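Local coordinates for ESX secretion system protein EccC (Thermomonospora curvata, PDB 4NH0) that serves as an ATPase of the ESX (type VII) secretion system, which exports proteins such as EsxA and EsxB from the cell, at residues F978-R983 with V1044-M1049. Residues are numbered along the deposited sequence; the frame is centred on the assembly and turned at random.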
loop_
_atom_site.group_PDB
_atom_site.type_symbol
_atom_site.label_atom_id
_atom_site.label_comp_id
_atom_site.label_asym_id
_atom_site.label_seq_id
_atom_site.Cartn_x
_atom_site.Cartn_y
_atom_site.Cartn_z
ATOM N N PHE A 978 -40.441 -1.573 -47.535
ATOM C CA PHE A 978 -39.806 -2.629 -46.757
ATOM C C PHE A 978 -39.440 -3.850 -47.590
ATOM O O PHE A 978 -40.190 -4.262 -48.474
ATOM C CB PHE A 978 -40.721 -3.060 -45.608
ATOM C CG PHE A 978 -40.984 -1.978 -44.602
ATOM C CD1 PHE A 978 -41.981 -1.042 -44.815
ATOM C CD2 PHE A 978 -40.236 -1.900 -43.441
ATOM C CE1 PHE A 978 -42.225 -0.047 -43.890
ATOM C CE2 PHE A 978 -40.476 -0.907 -42.512
ATOM C CZ PHE A 978 -41.471 0.020 -42.737
ATOM N N ILE A 979 -38.277 -4.420 -47.299
ATOM C CA ILE A 979 -37.886 -5.709 -47.853
ATOM C C ILE A 979 -37.643 -6.670 -46.699
ATOM O O ILE A 979 -36.541 -6.745 -46.156
ATOM C CB ILE A 979 -36.627 -5.608 -48.730
ATOM C CG1 ILE A 979 -36.841 -4.587 -49.845
ATOM C CG2 ILE A 979 -36.280 -6.967 -49.321
ATOM C CD1 ILE A 979 -35.680 -4.482 -50.798
ATOM N N ASP A 980 -38.687 -7.395 -46.318
ATOM C CA ASP A 980 -38.628 -8.247 -45.142
ATOM C C ASP A 980 -39.080 -9.665 -45.467
ATOM O O ASP A 980 -40.241 -10.017 -45.270
ATOM C CB ASP A 980 -39.486 -7.653 -44.025
ATOM C CG ASP A 980 -39.322 -8.384 -42.713
ATOM O OD1 ASP A 980 -38.325 -9.119 -42.558
ATOM O OD2 ASP A 980 -40.190 -8.221 -41.830
ATOM N N TYR A 981 -38.148 -10.472 -45.967
ATOM C CA TYR A 981 -38.430 -11.853 -46.339
ATOM C C TYR A 981 -38.939 -12.672 -45.158
ATOM O O TYR A 981 -39.833 -13.503 -45.307
ATOM C CB TYR A 981 -37.180 -12.517 -46.919
ATOM C CG TYR A 981 -36.827 -12.071 -48.320
ATOM C CD1 TYR A 981 -37.749 -11.401 -49.111
ATOM C CD2 TYR A 981 -35.573 -12.330 -48.854
ATOM C CE1 TYR A 981 -37.430 -10.997 -50.393
ATOM C CE2 TYR A 981 -35.244 -11.931 -50.133
ATOM C CZ TYR A 981 -36.176 -11.264 -50.898
ATOM O OH TYR A 981 -35.851 -10.865 -52.173
ATOM N N SER A 982 -38.361 -12.432 -43.987
ATOM C CA SER A 982 -38.737 -13.166 -42.786
ATOM C C SER A 982 -40.027 -12.623 -42.190
ATOM O O SER A 982 -40.592 -13.217 -41.271
ATOM C CB SER A 982 -37.616 -13.105 -41.750
ATOM O OG SER A 982 -36.422 -13.672 -42.256
ATOM N N ARG A 983 -40.489 -11.498 -42.731
ATOM C CA ARG A 983 -41.679 -10.810 -42.237
ATOM C C ARG A 983 -41.573 -10.574 -40.733
ATOM O O ARG A 983 -42.296 -11.176 -39.940
ATOM C CB ARG A 983 -42.944 -11.600 -42.580
ATOM C CG ARG A 983 -42.914 -12.226 -43.967
ATOM C CD ARG A 983 -44.303 -12.591 -44.467
ATOM N NE ARG A 983 -45.288 -12.686 -43.393
ATOM C CZ ARG A 983 -46.513 -12.174 -43.464
ATOM N NH1 ARG A 983 -46.902 -11.533 -44.558
ATOM N NH2 ARG A 983 -47.350 -12.304 -42.443
ATOM N N VAL A 1044 -34.362 -2.516 -45.329
ATOM C CA VAL A 1044 -34.078 -3.886 -45.735
ATOM C C VAL A 1044 -33.590 -4.731 -44.564
ATOM O O VAL A 1044 -32.536 -4.464 -43.990
ATOM C CB VAL A 1044 -33.024 -3.931 -46.856
ATOM C CG1 VAL A 1044 -32.761 -5.366 -47.276
ATOM C CG2 VAL A 1044 -33.479 -3.101 -48.042
ATOM N N ASP A 1045 -34.365 -5.752 -44.218
ATOM C CA ASP A 1045 -33.995 -6.666 -43.146
ATOM C C ASP A 1045 -33.532 -7.990 -43.739
ATOM O O ASP A 1045 -34.029 -8.412 -44.785
ATOM C CB ASP A 1045 -35.173 -6.885 -42.195
ATOM C CG ASP A 1045 -34.747 -7.468 -40.860
ATOM O OD1 ASP A 1045 -33.618 -7.989 -40.762
ATOM O OD2 ASP A 1045 -35.548 -7.409 -39.905
ATOM N N ASP A 1046 -32.583 -8.636 -43.064
ATOM C CA ASP A 1046 -32.003 -9.895 -43.526
ATOM C C ASP A 1046 -31.452 -9.759 -44.942
ATOM O O ASP A 1046 -31.939 -10.397 -45.873
ATOM C CB ASP A 1046 -33.038 -11.021 -43.463
ATOM C CG ASP A 1046 -33.522 -11.287 -42.053
ATOM O OD1 ASP A 1046 -32.674 -11.395 -41.143
ATOM O OD2 ASP A 1046 -34.751 -11.386 -41.853
ATOM N N TYR A 1047 -30.431 -8.922 -45.091
ATOM C CA TYR A 1047 -29.857 -8.623 -46.397
ATOM C C TYR A 1047 -29.130 -9.820 -47.001
ATOM O O TYR A 1047 -28.982 -9.911 -48.219
ATOM C CB TYR A 1047 -28.902 -7.432 -46.291
ATOM C CG TYR A 1047 -28.276 -7.016 -47.602
ATOM C CD1 TYR A 1047 -28.981 -6.250 -48.519
ATOM C CD2 TYR A 1047 -26.975 -7.381 -47.918
ATOM C CE1 TYR A 1047 -28.412 -5.866 -49.718
ATOM C CE2 TYR A 1047 -26.397 -7.000 -49.114
ATOM C CZ TYR A 1047 -27.120 -6.243 -50.010
ATOM O OH TYR A 1047 -26.548 -5.862 -51.201
ATOM N N GLU A 1048 -28.680 -10.738 -46.152
ATOM C CA GLU A 1048 -27.954 -11.908 -46.628
ATOM C C GLU A 1048 -28.871 -12.841 -47.411
ATOM O O GLU A 1048 -28.411 -13.632 -48.233
ATOM C CB GLU A 1048 -27.309 -12.660 -45.459
ATOM C CG GLU A 1048 -28.276 -13.467 -44.602
ATOM C CD GLU A 1048 -29.044 -12.618 -43.608
ATOM O OE1 GLU A 1048 -28.873 -11.381 -43.616
ATOM O OE2 GLU A 1048 -29.814 -13.191 -42.811
ATOM N N MET A 1049 -30.172 -12.734 -47.159
ATOM C CA MET A 1049 -31.156 -13.576 -47.826
ATOM C C MET A 1049 -31.688 -12.915 -49.093
ATOM O O MET A 1049 -32.397 -13.543 -49.878
ATOM C CB MET A 1049 -32.311 -13.897 -46.878
ATOM C CG MET A 1049 -31.927 -14.791 -45.712
ATOM S SD MET A 1049 -33.105 -14.688 -44.352
ATOM C CE MET A 1049 -34.643 -15.009 -45.212
#
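Ile979 and Val1044 sit side by side on neighbouring parallel strands, their branches pointing the same way, and form the buried part of this contact. Methyl CD1 of Ile979 comes to 3.8 Å from CG2 of Val1044. With its first torsion at -179°, Val1044 has CG1 anti to the backbone N and CG2 beside it, and both methyls come near CB of Ile979. Between the two segments one backbone bond, Asp1045 N to Ile979 O at 3.1 Å, joins the strands; Ile979 is also bonded to Val1043. On the other face of the sheet the carboxylates of Asp980 and Asp1045 run alongside each other, their planes only 11° apart. Asp980 is bonded to Leu985 N and Asp1045 to Ser955 OG.

Strands 974-980 and 1039-1045 belong to the P-loop NTPase core of FtsK 3. The end of strand 1039-1045 running into Asp1045 and Asp1046 is consistent with a Walker B motif: Asp1045 reaches the P-loop serine Ser955, while Asp1046 lines the pocket of the bound ATP, with the magnesium ion close by.

Toward the turn the contact opens to solvent: Ser982 and Met1049 are exposed, although Asp1046 remains buried. Asp980 to Arg983 form a type I turn, and from it Ser982 OG donates to Asp1046 OD2 at 2.9 Å, meeting the oxygen 51° out of the carboxylate plane. An alanine in place of Asp1046 would probably leave Ser982 OG without this acceptor and remove a carboxylate from beside the ATP. Past this bond the bent end of Met1049 brings CE to 3.9 Å from Tyr981 CB. The Tyr981 ring turns its edge to the backbone of Met1049, CE2 lying 3.3 Å from Met1049 O, near the ring plane.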